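Pdx2 protein (Plasmodium falciparum, PDB 2ABW) hydrolyses glutamine to glutamate and ammonia as the glutaminase subunit of PLP synthase, the ammonia being channelled to the active site of Pdx1 for vitamin B6 synthesis. Local coordinates at residues 195-200 against 204-209; 17-22 against 30-35. One frame throughout, in Å; residues are numbered along the deposited sequence.

Interaction 1: 195-200 against 204-209; sequences FHPELL and AFQQYF
F195 drives the edge of its ring into one face of F205, the two planes turned 68° apart in a T-shaped pair with centroids 5.0 Å from each other. CZ of F195 does most of the touching: it stands over the centre of the F205 ring, 3.6 Å from F205 CE1, while F195 CE1 comes in beside it, 3.9 Å from F205 CD1. The ring of F195 is put there by a first torsion of 51°, which holds CG between the backbone N and the carbonyl carbon. The ring of F205 also meets that of F144, and its side chain touches W84 of strand 83-86, on which P197 and Q206 pack as well. On the neighbouring turn P197 has CB directed toward helix 204-219, where the side chain of Q206, bent at chi2, crosses that of P197 at about a right angle. The imidazole of H196 has the carboxylate of E198 at its edge, almost in the plane of the ring: H196 ND1 donates to E198 OE2 over 2.7 Å, nearly straight at 164°, with OE2 accepting through its syn lone pair. This bond would fix the rotation of the imidazole, whose side chain also touches C87. The turn itself is closed by a backbone bond from L199 N to H196 O. Packed through F195 and P197 against the following helix, the loop carries H196 and E198, which with the nucleophile C87 make up the Cys-His-Glu triad characteristic of class I glutamine amidotransferases.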
# COMPACT_ATOMS: atom_id res chain seq x y z
N PHE A 195 -5.83 -1.23 6.24
CA PHE A 195 -7.29 -1.28 5.95
C PHE A 195 -7.54 -1.43 4.45
O PHE A 195 -6.60 -1.45 3.65
CB PHE A 195 -8.00 -0.06 6.54
CG PHE A 195 -7.37 1.28 6.17
CD1 PHE A 195 -7.76 1.95 5.03
CD2 PHE A 195 -6.43 1.86 6.99
CE1 PHE A 195 -7.22 3.17 4.69
CE2 PHE A 195 -5.89 3.07 6.66
CZ PHE A 195 -6.27 3.74 5.52
N HIS A 196 -8.80 -1.56 4.11
CA HIS A 196 -9.28 -1.68 2.73
C HIS A 196 -9.86 -0.38 2.25
O HIS A 196 -11.04 -0.11 2.41
CB HIS A 196 -10.37 -2.77 2.67
CG HIS A 196 -9.81 -4.13 2.61
ND1 HIS A 196 -9.58 -4.77 1.42
CD2 HIS A 196 -9.38 -4.96 3.59
CE1 HIS A 196 -9.08 -5.97 1.67
NE2 HIS A 196 -8.92 -6.10 2.98
N PRO A 197 -9.01 0.48 1.63
CA PRO A 197 -9.49 1.82 1.24
C PRO A 197 -10.50 1.78 0.14
O PRO A 197 -11.24 2.75 -0.10
CB PRO A 197 -8.20 2.45 0.68
CG PRO A 197 -7.37 1.31 0.19
CD PRO A 197 -7.67 0.18 1.12
N GLU A 198 -10.63 0.63 -0.52
CA GLU A 198 -11.58 0.47 -1.61
C GLU A 198 -12.96 0.08 -1.17
O GLU A 198 -13.89 0.09 -2.02
CB GLU A 198 -11.00 -0.51 -2.62
CG GLU A 198 -11.18 -1.96 -2.29
CD GLU A 198 -10.37 -2.55 -1.11
OE1 GLU A 198 -9.65 -1.83 -0.37
OE2 GLU A 198 -10.55 -3.80 -0.95
N LEU A 199 -13.12 -0.23 0.11
CA LEU A 199 -14.40 -0.81 0.64
C LEU A 199 -15.27 0.24 1.38
O LEU A 199 -16.35 -0.08 1.83
CB LEU A 199 -14.12 -1.97 1.51
CG LEU A 199 -13.55 -3.26 0.94
CD1 LEU A 199 -13.50 -4.36 2.03
CD2 LEU A 199 -14.45 -3.55 -0.20
N LEU A 200 -14.83 1.49 1.45
CA LEU A 200 -15.65 2.61 1.95
C LEU A 200 -15.85 3.61 0.84
O LEU A 200 -15.06 3.72 -0.09
CB LEU A 200 -15.02 3.27 3.17
CG LEU A 200 -14.88 2.37 4.36
CD1 LEU A 200 -14.14 3.22 5.48
CD2 LEU A 200 -16.23 1.84 4.90
N ALA A 204 -10.33 9.31 0.16
CA ALA A 204 -9.29 10.23 0.74
C ALA A 204 -7.91 9.68 0.47
O ALA A 204 -7.00 10.44 0.09
CB ALA A 204 -9.50 10.34 2.24
N PHE A 205 -7.66 8.39 0.74
CA PHE A 205 -6.30 7.85 0.58
C PHE A 205 -5.87 7.78 -0.89
O PHE A 205 -4.69 7.89 -1.24
CB PHE A 205 -6.12 6.55 1.33
CG PHE A 205 -6.04 6.79 2.86
CD1 PHE A 205 -7.19 6.90 3.59
CD2 PHE A 205 -4.82 7.04 3.46
CE1 PHE A 205 -7.12 7.19 4.95
CE2 PHE A 205 -4.77 7.32 4.85
CZ PHE A 205 -5.91 7.46 5.53
N GLN A 206 -6.85 7.49 -1.75
CA GLN A 206 -6.59 7.53 -3.17
C GLN A 206 -6.15 8.92 -3.61
O GLN A 206 -5.17 9.12 -4.38
CB GLN A 206 -7.83 7.10 -4.00
CG GLN A 206 -8.11 5.60 -3.87
CD GLN A 206 -8.87 5.19 -2.64
OE1 GLN A 206 -9.33 6.05 -1.92
NE2 GLN A 206 -9.06 3.87 -2.46
N GLN A 207 -6.83 9.92 -3.15
CA GLN A 207 -6.49 11.31 -3.45
C GLN A 207 -5.12 11.65 -2.94
O GLN A 207 -4.32 12.28 -3.65
CB GLN A 207 -7.55 12.21 -2.88
CG GLN A 207 -7.24 13.66 -3.33
CD GLN A 207 -8.24 14.68 -2.79
OE1 GLN A 207 -9.20 14.35 -2.05
NE2 GLN A 207 -8.00 15.90 -3.12
N TYR A 208 -4.81 11.26 -1.72
CA TYR A 208 -3.49 11.51 -1.11
C TYR A 208 -2.40 10.84 -1.92
O TYR A 208 -1.34 11.42 -2.23
CB TYR A 208 -3.46 10.96 0.28
CG TYR A 208 -2.21 11.28 1.02
CD1 TYR A 208 -1.96 12.58 1.45
CD2 TYR A 208 -1.29 10.34 1.31
CE1 TYR A 208 -0.80 12.87 2.16
CE2 TYR A 208 -0.18 10.62 2.05
CZ TYR A 208 0.07 11.88 2.47
OH TYR A 208 1.21 12.26 3.22
N PHE A 209 -2.64 9.59 -2.29
CA PHE A 209 -1.59 8.86 -3.07
C PHE A 209 -1.47 9.51 -4.46
O PHE A 209 -0.34 9.65 -4.96
CB PHE A 209 -1.90 7.38 -3.21
CG PHE A 209 -0.78 6.62 -3.89
CD1 PHE A 209 0.47 6.54 -3.24
CD2 PHE A 209 -0.91 5.98 -5.10
CE1 PHE A 209 1.51 5.91 -3.86
CE2 PHE A 209 0.14 5.34 -5.69
CZ PHE A 209 1.32 5.33 -5.08

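Interaction 2: 17-22 against 30-35; sequences PHINHF and LNIIQV
I32 meets helix 17-22 with both of its branches, and the tight part of the contact lies around it. Its CD1 reaches F22, 3.5 Å from F22 CB and 3.8 Å from F22 CG, the two side chains crossing at about a right angle. Its other branch serves I19: I32 CG2 lies 3.8 Å from I19 CG2, and the two isoleucines slide past each other in opposite directions. With chi1 at -53°, I32 has CG1 beside its backbone N and CG2 anti to it, a fork that gives each helix residue a methyl of its own. Packing thins toward both ends of the strand. L30 brings CD2 no nearer than 4.2 Å to F22 CD1. At the other end I19 CD1 rests 4.0 Å from Q34 CG, on the aliphatic part of a glutamine whose OE1 is hydrogen-bonded to S10. F22 is the one buried residue of the contact, whereas I19, L30, I32 and Q34 are all partly exposed. The helix segment runs almost exactly antiparallel to the strand segment, at 174°, with their axes 9.2 Å apart at closest approach. Strand 30-35 is the outermost strand at one end of the large mixed sheet and pairs in parallel with strand 4-9; helix 16-23 is the crossover of this beta-alpha-beta unit. Inward, I19 touches V8 of strand 4-9, while F22 packs on W84 of strand 83-86 and on Q206 and F209 of helix 204-219.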
# COMPACT_ATOMS: atom_id res chain seq x y z
N PRO A 17 -11.96 -3.26 -7.75
CA PRO A 17 -12.45 -2.20 -6.86
C PRO A 17 -11.40 -1.16 -6.53
O PRO A 17 -11.77 -0.01 -6.31
CB PRO A 17 -12.85 -2.91 -5.59
CG PRO A 17 -13.05 -4.31 -6.01
CD PRO A 17 -12.24 -4.63 -7.19
N HIS A 18 -10.12 -1.54 -6.50
CA HIS A 18 -9.11 -0.55 -6.27
C HIS A 18 -8.98 0.43 -7.44
O HIS A 18 -8.85 1.65 -7.25
CB HIS A 18 -7.76 -1.21 -6.04
CG HIS A 18 -7.66 -1.83 -4.70
ND1 HIS A 18 -7.24 -1.15 -3.57
CD2 HIS A 18 -7.98 -3.08 -4.32
CE1 HIS A 18 -7.28 -2.00 -2.56
NE2 HIS A 18 -7.75 -3.17 -2.98
N ILE A 19 -9.04 -0.12 -8.64
CA ILE A 19 -9.05 0.72 -9.86
C ILE A 19 -10.27 1.66 -9.84
O ILE A 19 -10.16 2.88 -10.08
CB ILE A 19 -9.05 -0.17 -11.13
CG1 ILE A 19 -7.71 -0.87 -11.19
CG2 ILE A 19 -9.25 0.69 -12.38
CD1 ILE A 19 -7.52 -1.80 -12.44
N ASN A 20 -11.43 1.12 -9.57
CA ASN A 20 -12.69 1.92 -9.53
C ASN A 20 -12.55 3.09 -8.58
O ASN A 20 -13.04 4.17 -8.84
CB ASN A 20 -13.86 1.05 -9.10
CG ASN A 20 -15.14 1.81 -8.95
OD1 ASN A 20 -15.73 2.19 -9.96
ND2 ASN A 20 -15.61 2.05 -7.70
N HIS A 21 -11.94 2.84 -7.43
CA HIS A 21 -11.80 3.89 -6.42
C HIS A 21 -10.89 5.05 -6.85
O HIS A 21 -11.14 6.18 -6.46
CB HIS A 21 -11.36 3.34 -5.07
CG HIS A 21 -12.34 3.62 -3.99
ND1 HIS A 21 -13.49 2.89 -3.90
CD2 HIS A 21 -12.29 4.42 -2.90
CE1 HIS A 21 -14.13 3.25 -2.79
NE2 HIS A 21 -13.47 4.24 -2.21
N PHE A 22 -9.90 4.79 -7.71
CA PHE A 22 -9.21 5.92 -8.28
C PHE A 22 -9.98 6.63 -9.39
O PHE A 22 -9.92 7.80 -9.55
CB PHE A 22 -7.88 5.43 -8.86
CG PHE A 22 -6.77 5.32 -7.81
CD1 PHE A 22 -5.98 6.37 -7.53
CD2 PHE A 22 -6.55 4.10 -7.16
CE1 PHE A 22 -4.99 6.27 -6.52
CE2 PHE A 22 -5.57 3.98 -6.18
CZ PHE A 22 -4.76 5.02 -5.89
N LEU A 30 -5.47 11.80 -14.84
CA LEU A 30 -5.17 10.47 -14.30
C LEU A 30 -5.68 9.31 -15.17
O LEU A 30 -6.89 9.16 -15.44
CB LEU A 30 -5.79 10.35 -12.91
CG LEU A 30 -5.58 9.02 -12.19
CD1 LEU A 30 -4.04 8.77 -12.06
CD2 LEU A 30 -6.16 9.07 -10.78
N ASN A 31 -4.72 8.40 -15.49
CA ASN A 31 -4.97 7.14 -16.13
C ASN A 31 -4.63 6.02 -15.16
O ASN A 31 -3.58 6.14 -14.52
CB ASN A 31 -3.88 7.00 -17.20
CG ASN A 31 -3.90 8.13 -18.22
OD1 ASN A 31 -4.97 8.54 -18.72
ND2 ASN A 31 -2.72 8.72 -18.42
N ILE A 32 -5.42 4.95 -15.14
CA ILE A 32 -5.08 3.77 -14.30
C ILE A 32 -4.87 2.59 -15.17
O ILE A 32 -5.60 2.36 -16.12
CB ILE A 32 -6.19 3.47 -13.29
CG1 ILE A 32 -6.57 4.69 -12.44
CG2 ILE A 32 -5.82 2.30 -12.43
CD1 ILE A 32 -5.50 5.15 -11.44
N ILE A 33 -3.81 1.82 -14.86
CA ILE A 33 -3.57 0.59 -15.61
C ILE A 33 -3.38 -0.58 -14.72
O ILE A 33 -2.98 -0.42 -13.60
CB ILE A 33 -2.34 0.72 -16.57
CG1 ILE A 33 -1.03 0.85 -15.85
CG2 ILE A 33 -2.51 1.91 -17.52
CD1 ILE A 33 0.19 0.70 -16.76
N GLN A 34 -3.71 -1.77 -15.22
CA GLN A 34 -3.35 -2.96 -14.52
C GLN A 34 -1.87 -3.13 -14.71
O GLN A 34 -1.30 -2.81 -15.78
CB GLN A 34 -4.03 -4.19 -15.11
CG GLN A 34 -5.49 -4.31 -14.88
CD GLN A 34 -6.01 -5.64 -15.49
OE1 GLN A 34 -5.33 -6.67 -15.41
NE2 GLN A 34 -7.19 -5.60 -16.08
N VAL A 35 -1.21 -3.71 -13.71
CA VAL A 35 0.21 -4.08 -13.84
C VAL A 35 0.35 -5.59 -13.62
O VAL A 35 -0.01 -6.13 -12.59
CB VAL A 35 1.08 -3.34 -12.86
CG1 VAL A 35 2.49 -3.91 -12.78
CG2 VAL A 35 0.98 -1.81 -13.17

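Interactions 1 and 2 are neighbours, their centres 12 Å apart, and helix 17-22 joins them: I19 and F22 serve the edge strand, while H18 and H21 turn to the catalytic loop. H21 NE2 lies 2.7 Å from L200 O, though NE2 is hydrogen-bonded to H202 O. H18 CE1 lies 3.2 Å from E198 OE1, packing beside the carboxylate that holds H196. Q206 belongs to both settings, lying against P197 in interaction 1 and touching H21 and F22 of interaction 2. Interaction 1 contains two triad residues, with the P197 side chain about 7 Å from that of C87; in interaction 2 the side chain of F22 lies about 8 Å from that of E198.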